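Local coordinates for lactaldehyde dehydrogenase (PDB 2IMP), which oxidises L-lactaldehyde irreversibly to L-lactate with NAD(+), accepts glycolaldehyde and L-glyceraldehyde as well, and serves the breakdown of L-fucose and L-rhamnose, at residues Ile24-Pro29 and Thr181-Ile186; Arg80-Glu85 and Phe188-Asp193; Ala288-Val293 and Val373-Ser378; Ile323-Leu328 and Tyr365-Leu370. All coordinates share one frame; numbering follows the deposited sequence.

Contact 1 of 4, residues Ile24-Pro29 and Thr181-Ile186; sequences IDVVNP and TPNNAI
V26 lays its two methyl groups against the ring of P182, at the N-terminal end of helix 183-195. V26 CG2 meets the ring at P182 CG, 3.6 Å away, and lies 3.9 Å from P182 CD. The other branch, V26 CG1, sits 4.1 Å from P182 CD and slides alongside the amide of N183, where it comes within 3.9 Å of N183 ND2. With CG1 anti to the backbone N (chi1 178°), CG2 is turned beside that N; CG2 bears on the ring, while CG1 spans ring and amide. The amide makes its polar contacts elsewhere: N183 OD1 is hydrogen-bonded to S36 on strand 34-39, the strand next to V26. E93 accepts the backbone N-H groups of N183 and N184, one on each carboxylate oxygen. I186 N bonds P182 O at 3.0 Å. Strand 23-27 is an outer strand of the small N-terminal sheet, while the helix follows the K176-E179 segment that binds NAD(+); P182 packs within about 4 Å of P177 from that segment, nearest side-chain atoms. Cutting V26 back to an alanine here is likely to open a gap over the P182 ring and leave the N183 amide without its apolar neighbour. Across the interface the contact is purely van der Waals, so the fit depends on shape, while the hydrogen bonds run to strand 34-39 and E93.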
# COMPACT_ATOMS: atom_id res chain seq x y z
N ILE A 24 3.25 -16.53 45.19
CA ILE A 24 2.93 -17.66 44.33
C ILE A 24 4.19 -18.47 43.99
O ILE A 24 5.18 -17.91 43.51
CB ILE A 24 2.28 -17.18 43.01
CG1 ILE A 24 0.98 -16.43 43.31
CG2 ILE A 24 2.01 -18.36 42.11
CD1 ILE A 24 0.29 -15.87 42.08
N ASP A 25 4.16 -19.76 44.27
CA ASP A 25 5.31 -20.60 43.98
C ASP A 25 5.47 -20.95 42.49
O ASP A 25 4.50 -21.35 41.84
CB ASP A 25 5.27 -21.91 44.77
CG ASP A 25 5.50 -21.73 46.26
OD1 ASP A 25 6.44 -21.01 46.64
OD2 ASP A 25 4.73 -22.32 47.05
N VAL A 26 6.67 -20.78 41.97
CA VAL A 26 6.95 -21.18 40.60
C VAL A 26 7.69 -22.53 40.62
O VAL A 26 8.79 -22.64 41.17
CB VAL A 26 7.80 -20.12 39.87
CG1 VAL A 26 8.10 -20.59 38.45
CG2 VAL A 26 7.04 -18.79 39.83
N VAL A 27 7.07 -23.54 40.03
CA VAL A 27 7.61 -24.88 40.03
C VAL A 27 8.24 -25.39 38.72
O VAL A 27 7.85 -24.97 37.63
CB VAL A 27 6.50 -25.88 40.43
CG1 VAL A 27 7.01 -27.29 40.32
CG2 VAL A 27 6.04 -25.60 41.85
N ASN A 28 9.22 -26.27 38.86
CA ASN A 28 9.85 -26.91 37.71
C ASN A 28 8.98 -28.10 37.28
O ASN A 28 8.90 -29.10 37.99
CB ASN A 28 11.25 -27.41 38.08
CG ASN A 28 11.99 -27.97 36.88
OD1 ASN A 28 11.41 -28.65 36.04
ND2 ASN A 28 13.29 -27.71 36.82
N PRO A 29 8.32 -28.00 36.12
CA PRO A 29 7.45 -29.08 35.63
C PRO A 29 8.09 -30.49 35.52
O PRO A 29 7.38 -31.50 35.46
CB PRO A 29 6.98 -28.54 34.29
CG PRO A 29 8.19 -27.79 33.81
CD PRO A 29 8.59 -27.03 35.05
N THR A 181 5.24 -19.19 34.31
CA THR A 181 6.51 -18.89 33.64
C THR A 181 6.93 -17.39 33.69
O THR A 181 7.12 -16.75 32.66
CB THR A 181 6.45 -19.34 32.15
OG1 THR A 181 5.39 -18.65 31.48
CG2 THR A 181 6.20 -20.84 32.05
N PRO A 182 7.08 -16.84 34.90
CA PRO A 182 7.46 -15.44 35.06
C PRO A 182 8.98 -15.15 35.06
O PRO A 182 9.40 -14.02 34.79
CB PRO A 182 6.84 -15.09 36.40
CG PRO A 182 7.10 -16.34 37.19
CD PRO A 182 6.73 -17.44 36.20
N ASN A 183 9.78 -16.16 35.36
CA ASN A 183 11.23 -15.97 35.44
C ASN A 183 11.90 -15.37 34.21
O ASN A 183 12.70 -14.44 34.33
CB ASN A 183 11.90 -17.29 35.83
CG ASN A 183 11.45 -17.77 37.18
OD1 ASN A 183 11.06 -16.96 38.02
ND2 ASN A 183 11.50 -19.08 37.41
N ASN A 184 11.57 -15.91 33.04
CA ASN A 184 12.11 -15.38 31.80
C ASN A 184 11.72 -13.90 31.62
O ASN A 184 12.48 -13.11 31.06
CB ASN A 184 11.61 -16.20 30.61
CG ASN A 184 10.11 -16.10 30.43
OD1 ASN A 184 9.62 -15.13 29.83
ND2 ASN A 184 9.38 -17.06 30.94
N ALA A 185 10.53 -13.55 32.12
CA ALA A 185 10.04 -12.18 32.03
C ALA A 185 10.81 -11.23 32.97
O ALA A 185 11.02 -10.06 32.65
CB ALA A 185 8.56 -12.14 32.35
N ILE A 186 11.20 -11.74 34.13
CA ILE A 186 11.99 -10.94 35.06
C ILE A 186 13.35 -10.63 34.43
O ILE A 186 13.87 -9.53 34.53
CB ILE A 186 12.21 -11.69 36.41
CG1 ILE A 186 10.94 -11.63 37.25
CG2 ILE A 186 13.39 -11.06 37.18
CD1 ILE A 186 10.56 -10.23 37.69

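Contact 2 of 4, residues Arg80-Glu85 and Phe188-Asp193; sequences RERASE and FAKIVD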
# COMPACT_ATOMS: atom_id res chain seq x y z
N ARG A 80 20.71 -11.17 23.53
CA ARG A 80 21.72 -12.06 22.96
C ARG A 80 22.91 -12.28 23.93
O ARG A 80 23.46 -13.38 24.01
CB ARG A 80 22.23 -11.51 21.63
CG ARG A 80 21.16 -11.46 20.54
CD ARG A 80 21.75 -11.21 19.15
NE ARG A 80 20.71 -11.15 18.13
CZ ARG A 80 20.10 -10.03 17.75
NH1 ARG A 80 20.42 -8.87 18.30
NH2 ARG A 80 19.14 -10.08 16.83
N GLU A 81 23.28 -11.23 24.66
CA GLU A 81 24.37 -11.31 25.63
C GLU A 81 24.06 -12.31 26.78
O GLU A 81 24.96 -12.94 27.33
CB GLU A 81 24.64 -9.93 26.24
CG GLU A 81 25.47 -9.00 25.36
CD GLU A 81 25.47 -7.57 25.88
OE1 GLU A 81 25.70 -7.38 27.09
OE2 GLU A 81 25.24 -6.64 25.08
N ARG A 82 22.79 -12.42 27.13
CA ARG A 82 22.35 -13.32 28.19
C ARG A 82 21.56 -14.54 27.68
O ARG A 82 20.87 -15.21 28.45
CB ARG A 82 21.49 -12.56 29.19
CG ARG A 82 22.20 -11.38 29.82
CD ARG A 82 21.32 -10.64 30.81
NE ARG A 82 22.11 -9.67 31.56
CZ ARG A 82 21.69 -9.02 32.64
NH1 ARG A 82 20.48 -9.22 33.12
NH2 ARG A 82 22.52 -8.19 33.26
N ALA A 83 21.68 -14.83 26.38
CA ALA A 83 20.97 -15.93 25.75
C ALA A 83 20.95 -17.27 26.54
O ALA A 83 19.88 -17.78 26.89
CB ALA A 83 21.52 -16.16 24.34
N SER A 84 22.12 -17.83 26.82
CA SER A 84 22.17 -19.09 27.55
C SER A 84 21.48 -19.01 28.93
O SER A 84 20.79 -19.94 29.35
CB SER A 84 23.62 -19.56 27.72
OG SER A 84 24.38 -18.61 28.45
N GLU A 85 21.67 -17.89 29.62
CA GLU A 85 21.04 -17.69 30.92
C GLU A 85 19.49 -17.73 30.82
O GLU A 85 18.82 -18.38 31.62
CB GLU A 85 21.47 -16.35 31.52
CG GLU A 85 20.97 -16.10 32.93
CD GLU A 85 21.09 -14.64 33.35
OE1 GLU A 85 22.14 -14.01 33.08
OE2 GLU A 85 20.13 -14.12 33.97
N PHE A 188 13.89 -10.40 31.30
CA PHE A 188 13.64 -9.41 30.26
C PHE A 188 13.61 -7.99 30.87
O PHE A 188 14.17 -7.05 30.32
CB PHE A 188 12.31 -9.69 29.54
CG PHE A 188 12.07 -8.82 28.33
CD1 PHE A 188 11.71 -7.48 28.48
CD2 PHE A 188 12.21 -9.34 27.05
CE1 PHE A 188 11.50 -6.67 27.36
CE2 PHE A 188 12.00 -8.54 25.93
CZ PHE A 188 11.64 -7.20 26.08
N ALA A 189 12.95 -7.87 32.02
CA ALA A 189 12.86 -6.59 32.72
C ALA A 189 14.25 -6.07 33.18
O ALA A 189 14.52 -4.87 33.12
CB ALA A 189 11.92 -6.71 33.92
N LYS A 190 15.10 -6.98 33.63
CA LYS A 190 16.44 -6.60 34.06
C LYS A 190 17.24 -5.96 32.90
O LYS A 190 17.98 -5.00 33.10
CB LYS A 190 17.21 -7.81 34.60
CG LYS A 190 16.68 -8.35 35.92
CD LYS A 190 17.49 -9.57 36.36
CE LYS A 190 17.01 -10.11 37.71
NZ LYS A 190 17.85 -11.26 38.16
N ILE A 191 17.06 -6.52 31.70
CA ILE A 191 17.72 -5.98 30.52
C ILE A 191 17.20 -4.56 30.21
O ILE A 191 17.98 -3.65 29.93
CB ILE A 191 17.52 -6.91 29.31
CG1 ILE A 191 18.33 -8.19 29.51
CG2 ILE A 191 17.93 -6.19 28.01
CD1 ILE A 191 18.00 -9.30 28.54
N VAL A 192 15.89 -4.40 30.29
CA VAL A 192 15.26 -3.11 30.08
C VAL A 192 15.79 -2.07 31.09
O VAL A 192 16.09 -0.92 30.74
CB VAL A 192 13.73 -3.21 30.24
CG1 VAL A 192 13.11 -1.82 30.31
CG2 VAL A 192 13.14 -4.01 29.07
N ASP A 193 15.91 -2.51 32.34
CA ASP A 193 16.42 -1.64 33.39
C ASP A 193 17.90 -1.28 33.18
O ASP A 193 18.30 -0.12 33.31
CB ASP A 193 16.25 -2.31 34.75
CG ASP A 193 16.51 -1.36 35.89
OD1 ASP A 193 17.23 -1.75 36.82
OD2 ASP A 193 15.99 -0.22 35.86
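R82 leaves its backbone with CG anti to the carbonyl carbon (chi1 -59°) and runs extended from CG to NE, which carries the guanidinium across to helix 183-195. K190 starts with the same first torsion, but its extended chain crosses that of R82 at about a right angle. The touching atoms are R82 NH1 and K190 CB, 3.9 Å apart, with the lysine carbon at the guanidinium edge near its plane. I191 runs past R82 in the opposite direction, and its CG1 lies 4.1 Å from R82 CD, so methylene meets methylene. K190 NZ stands 6.0 Å from R82 NH1, and an unfavourable pairing of the two charges is probably eased by E194, which forms a salt bridge with R82 NH2, and by E85, whose OE2 lies 5.6 Å from K190 NZ. R82 is the residue between two helices, leaving helix 65-81 and taking the N-cap position of 83-94. Helix 183-195 turns I191 and F188 onto I79 of helix 65-81 and rests A189 and K190 on F15 of strand 14-16, while A83 packs on V105 of helix 98-116.

Contact 3 of 4, residues Ala288-Val293 and Val373-Ser378; sequences AERVYV and VRQEMS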
# COMPACT_ATOMS: atom_id res chain seq x y z
N ALA A 288 -0.11 -29.56 13.89
CA ALA A 288 -1.19 -30.51 13.70
C ALA A 288 -1.67 -31.30 14.94
O ALA A 288 -0.95 -32.14 15.48
CB ALA A 288 -0.82 -31.49 12.60
N GLU A 289 -2.90 -31.02 15.36
CA GLU A 289 -3.52 -31.71 16.48
C GLU A 289 -4.71 -32.57 15.99
O GLU A 289 -5.40 -33.23 16.75
CB GLU A 289 -3.99 -30.70 17.53
CG GLU A 289 -4.12 -31.29 18.93
CD GLU A 289 -4.31 -30.23 20.00
OE1 GLU A 289 -5.38 -29.60 20.04
OE2 GLU A 289 -3.37 -30.03 20.80
N ARG A 290 -4.90 -32.52 14.67
CA ARG A 290 -5.93 -33.26 13.95
C ARG A 290 -5.37 -33.73 12.60
O ARG A 290 -5.22 -32.94 11.67
CB ARG A 290 -7.17 -32.39 13.70
CG ARG A 290 -7.98 -32.06 14.94
CD ARG A 290 -9.30 -31.39 14.55
NE ARG A 290 -9.12 -30.04 14.02
CZ ARG A 290 -9.87 -29.50 13.07
NH1 ARG A 290 -10.86 -30.20 12.53
NH2 ARG A 290 -9.65 -28.26 12.66
N VAL A 291 -5.06 -35.02 12.49
CA VAL A 291 -4.50 -35.54 11.26
C VAL A 291 -5.47 -36.32 10.35
O VAL A 291 -5.97 -37.38 10.73
CB VAL A 291 -3.28 -36.44 11.57
CG1 VAL A 291 -2.55 -36.79 10.30
CG2 VAL A 291 -2.35 -35.73 12.55
N TYR A 292 -5.72 -35.78 9.17
CA TYR A 292 -6.60 -36.42 8.20
C TYR A 292 -5.81 -37.09 7.06
O TYR A 292 -5.11 -36.41 6.31
CB TYR A 292 -7.60 -35.42 7.62
CG TYR A 292 -8.45 -34.74 8.67
CD1 TYR A 292 -8.01 -33.59 9.32
CD2 TYR A 292 -9.68 -35.28 9.05
CE1 TYR A 292 -8.76 -33.00 10.33
CE2 TYR A 292 -10.44 -34.70 10.06
CZ TYR A 292 -9.97 -33.55 10.70
OH TYR A 292 -10.71 -32.98 11.71
N VAL A 293 -5.93 -38.41 6.96
CA VAL A 293 -5.23 -39.17 5.93
C VAL A 293 -6.17 -39.97 5.01
O VAL A 293 -7.00 -40.73 5.49
CB VAL A 293 -4.26 -40.17 6.59
CG1 VAL A 293 -3.35 -40.79 5.55
CG2 VAL A 293 -3.46 -39.48 7.68
N VAL A 373 -10.41 -42.88 14.72
CA VAL A 373 -11.09 -41.75 15.33
C VAL A 373 -12.16 -41.16 14.41
O VAL A 373 -12.00 -41.16 13.19
CB VAL A 373 -10.08 -40.63 15.70
CG1 VAL A 373 -10.81 -39.47 16.36
CG2 VAL A 373 -9.00 -41.18 16.62
N ARG A 374 -13.25 -40.67 14.99
CA ARG A 374 -14.32 -40.09 14.19
C ARG A 374 -14.46 -38.57 14.38
O ARG A 374 -14.36 -38.06 15.50
CB ARG A 374 -15.65 -40.76 14.52
CG ARG A 374 -15.70 -42.25 14.21
CD ARG A 374 -17.06 -42.84 14.57
NE ARG A 374 -17.13 -44.27 14.29
CZ ARG A 374 -18.23 -45.01 14.42
NH1 ARG A 374 -19.37 -44.45 14.83
NH2 ARG A 374 -18.20 -46.31 14.15
N GLN A 375 -14.67 -37.85 13.28
CA GLN A 375 -14.85 -36.41 13.33
C GLN A 375 -15.78 -35.98 14.48
O GLN A 375 -15.64 -34.90 15.04
CB GLN A 375 -15.41 -35.92 11.99
CG GLN A 375 -15.61 -34.41 11.89
CD GLN A 375 -14.33 -33.63 12.13
OE1 GLN A 375 -13.27 -34.00 11.62
NE2 GLN A 375 -14.42 -32.55 12.89
N GLU A 376 -16.72 -36.87 14.80
CA GLU A 376 -17.70 -36.65 15.85
C GLU A 376 -17.09 -36.59 17.27
O GLU A 376 -17.41 -35.70 18.06
CB GLU A 376 -18.74 -37.77 15.82
CG GLU A 376 -19.17 -38.19 14.42
CD GLU A 376 -20.03 -39.44 14.43
OE1 GLU A 376 -21.13 -39.41 15.03
OE2 GLU A 376 -19.61 -40.47 13.85
N MET A 377 -16.22 -37.55 17.58
CA MET A 377 -15.57 -37.64 18.88
C MET A 377 -15.11 -36.30 19.49
O MET A 377 -14.57 -35.45 18.79
CB MET A 377 -14.37 -38.60 18.80
CG MET A 377 -14.75 -40.08 18.78
SD MET A 377 -13.35 -41.21 18.61
CE MET A 377 -14.01 -42.37 17.40
N SER A 378 -15.33 -36.15 20.79
CA SER A 378 -14.96 -34.94 21.50
C SER A 378 -13.45 -34.60 21.46
O SER A 378 -13.07 -33.45 21.66
CB SER A 378 -15.42 -35.02 22.96
OG SER A 378 -14.83 -36.13 23.62
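The extended backbone of strand residues 290-293 passes the irregular loop 373-378 at a distance, the closest CA atoms being R290 and Q375 at 9.5 Å, and long side chains bridge the gap. Y292 OH donates to Q375 OE1 at 2.8 Å, landing on a lone pair in the carbonyl plane with a C=O...donor angle of 132°. Ring and amide are nearly coplanar, 17° apart, although the two side chains cross at about a right angle. Q375 OE1 sits at the ring edge, 3.3 Å from Y292 CE2. A bend at chi2 of Q375 brings the amide there, and its NE2 bonds D406, which helps fix its rotation. R290 NH1 also gives a weak bond to Y292 OH (2.9 Å), so the hydroxyl both accepts and donates. R290 is itself tied to backbone oxygens of K255, M403 and A404. A phenylalanine in place of Y292 would probably leave the Q375 carbonyl without this donor and cost R290 NH1 its weak second bond. Strand 290-294 lies between parallel strands 257-260 and 388-394, the Y292 side chain packing on P257 of one and on V392 and F394 of the other.

Contact 4 of 4, residues Ile323-Leu328 and Tyr365-Leu370; sequences IAMGPL and YPPTLL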
# COMPACT_ATOMS: atom_id res chain seq x y z
N ILE A 323 16.69 -35.65 24.13
CA ILE A 323 15.27 -35.96 24.12
C ILE A 323 14.45 -34.99 23.26
O ILE A 323 14.81 -33.82 23.12
CB ILE A 323 14.66 -35.96 25.53
CG1 ILE A 323 14.84 -34.58 26.17
CG2 ILE A 323 15.32 -37.03 26.38
CD1 ILE A 323 14.09 -34.40 27.48
N ALA A 324 13.36 -35.48 22.70
CA ALA A 324 12.50 -34.65 21.86
C ALA A 324 11.29 -34.06 22.61
O ALA A 324 10.57 -33.22 22.08
CB ALA A 324 12.02 -35.47 20.67
N MET A 325 11.10 -34.49 23.85
CA MET A 325 9.97 -34.02 24.63
C MET A 325 10.22 -33.83 26.14
O MET A 325 10.88 -34.64 26.78
CB MET A 325 8.80 -34.99 24.44
CG MET A 325 7.57 -34.67 25.25
SD MET A 325 6.26 -35.81 24.80
CE MET A 325 5.99 -35.28 23.09
N GLY A 326 9.68 -32.74 26.67
CA GLY A 326 9.81 -32.46 28.09
C GLY A 326 8.49 -32.74 28.79
O GLY A 326 7.60 -33.36 28.21
N PRO A 327 8.33 -32.29 30.03
CA PRO A 327 7.07 -32.53 30.75
C PRO A 327 5.99 -31.48 30.40
O PRO A 327 6.30 -30.43 29.83
CB PRO A 327 7.50 -32.42 32.20
CG PRO A 327 8.48 -31.28 32.14
CD PRO A 327 9.31 -31.63 30.91
N LEU A 328 4.75 -31.78 30.74
CA LEU A 328 3.67 -30.83 30.53
C LEU A 328 3.80 -29.68 31.56
O LEU A 328 4.43 -29.87 32.61
CB LEU A 328 2.31 -31.51 30.67
CG LEU A 328 2.01 -32.61 29.65
CD1 LEU A 328 0.56 -33.07 29.82
CD2 LEU A 328 2.22 -32.09 28.24
N TYR A 365 3.63 -37.25 29.94
CA TYR A 365 2.66 -38.02 29.19
C TYR A 365 3.30 -38.55 27.90
O TYR A 365 3.83 -37.78 27.10
CB TYR A 365 1.42 -37.20 28.85
CG TYR A 365 0.24 -38.08 28.46
CD1 TYR A 365 -0.51 -38.72 29.44
CD2 TYR A 365 -0.06 -38.33 27.13
CE1 TYR A 365 -1.54 -39.59 29.10
CE2 TYR A 365 -1.09 -39.20 26.77
CZ TYR A 365 -1.82 -39.83 27.77
OH TYR A 365 -2.81 -40.73 27.43
N PRO A 366 3.27 -39.87 27.68
CA PRO A 366 3.86 -40.48 26.49
C PRO A 366 3.24 -40.10 25.14
O PRO A 366 2.04 -39.88 25.03
CB PRO A 366 3.73 -41.97 26.78
CG PRO A 366 2.41 -42.03 27.48
CD PRO A 366 2.52 -40.87 28.46
N PRO A 367 4.08 -40.00 24.09
CA PRO A 367 3.57 -39.66 22.77
C PRO A 367 2.45 -40.68 22.48
O PRO A 367 2.67 -41.89 22.51
CB PRO A 367 4.79 -39.86 21.88
CG PRO A 367 5.91 -39.44 22.76
CD PRO A 367 5.55 -40.11 24.08
N THR A 368 1.26 -40.17 22.21
CA THR A 368 0.12 -41.04 21.97
C THR A 368 -0.48 -40.94 20.57
O THR A 368 -0.76 -39.86 20.07
CB THR A 368 -0.97 -40.77 23.01
OG1 THR A 368 -0.44 -40.99 24.32
CG2 THR A 368 -2.17 -41.68 22.78
N LEU A 369 -0.67 -42.10 19.94
CA LEU A 369 -1.25 -42.17 18.62
C LEU A 369 -2.63 -42.86 18.63
O LEU A 369 -2.74 -44.03 19.01
CB LEU A 369 -0.32 -42.92 17.67
CG LEU A 369 -0.83 -43.14 16.25
CD1 LEU A 369 -1.14 -41.80 15.60
CD2 LEU A 369 0.21 -43.90 15.44
N LEU A 370 -3.66 -42.13 18.23
CA LEU A 370 -5.00 -42.68 18.20
C LEU A 370 -5.56 -42.89 16.79
O LEU A 370 -5.56 -41.98 15.96
CB LEU A 370 -5.95 -41.77 18.99
CG LEU A 370 -5.55 -41.51 20.45
CD1 LEU A 370 -6.56 -40.58 21.10
CD2 LEU A 370 -5.47 -42.83 21.21
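M325 reaches over to the loop ahead of strand 368-371 with its thioether end. M325 SD lies 3.9 Å from Y365 O. M325 CE touches P367 CG at 4.2 Å, and SD is as near to that carbon; methionine and proline run past each other in opposite directions. The chain stays extended until chi3 (-66°), where the bend lays the methyl beside the ring. A second touch is made by L328, whose CD1 meets Y365 CB at 4.3 Å. The phenol ring of Y365 leads away from this point, with P366 CD resting 3.6 Å above its plane, offset toward the rim, and with L334, V337 and V341 of helix 331-346 against it. L328 packs on V337 as well. That helix carries R336, which binds NAD(+); the side chains of L328 and R336 are about 8 Å apart. In the catalytic domain of the aldehyde dehydrogenase fold, strand 368-371 runs antiparallel to 350-353 and parallel to 388-394. The turn into it is tied by T368 OG1, which donates to P366 O at 2.8 Å, tilted 35° from the carbonyl plane, and is also hydrogen-bonded to G355 N. On the other segment, the backbone of M325 pairs with G315 and that of L328 with Y363, while G326 O is bonded to S281 OG, whose residue also touches the M325 side chain.

Contacts 1, 3 and 4 are buried, and contact 2 is only partly so, with a lysine at the surface. Contacts 1 and 2 use successive parts of helix 183-195, joining its N-terminal end to the N-terminal sheet and its later half to the junction of two helices. Contacts 3 and 4 share one mixed sheet, contact 4 nested in the loop that contact 3 closes. The chemistry follows: apolar packing in 1 and 4; arginine packing, by methylene and guanidinium, beside other charges in 2; and a largely buried polar chain, its arginine link weak, in 3. Contacts 1 and 4 meet directly, with P29 CB 3.3 Å from L328 O, whereas 2 and 3 lie about 41 Å apart between centres.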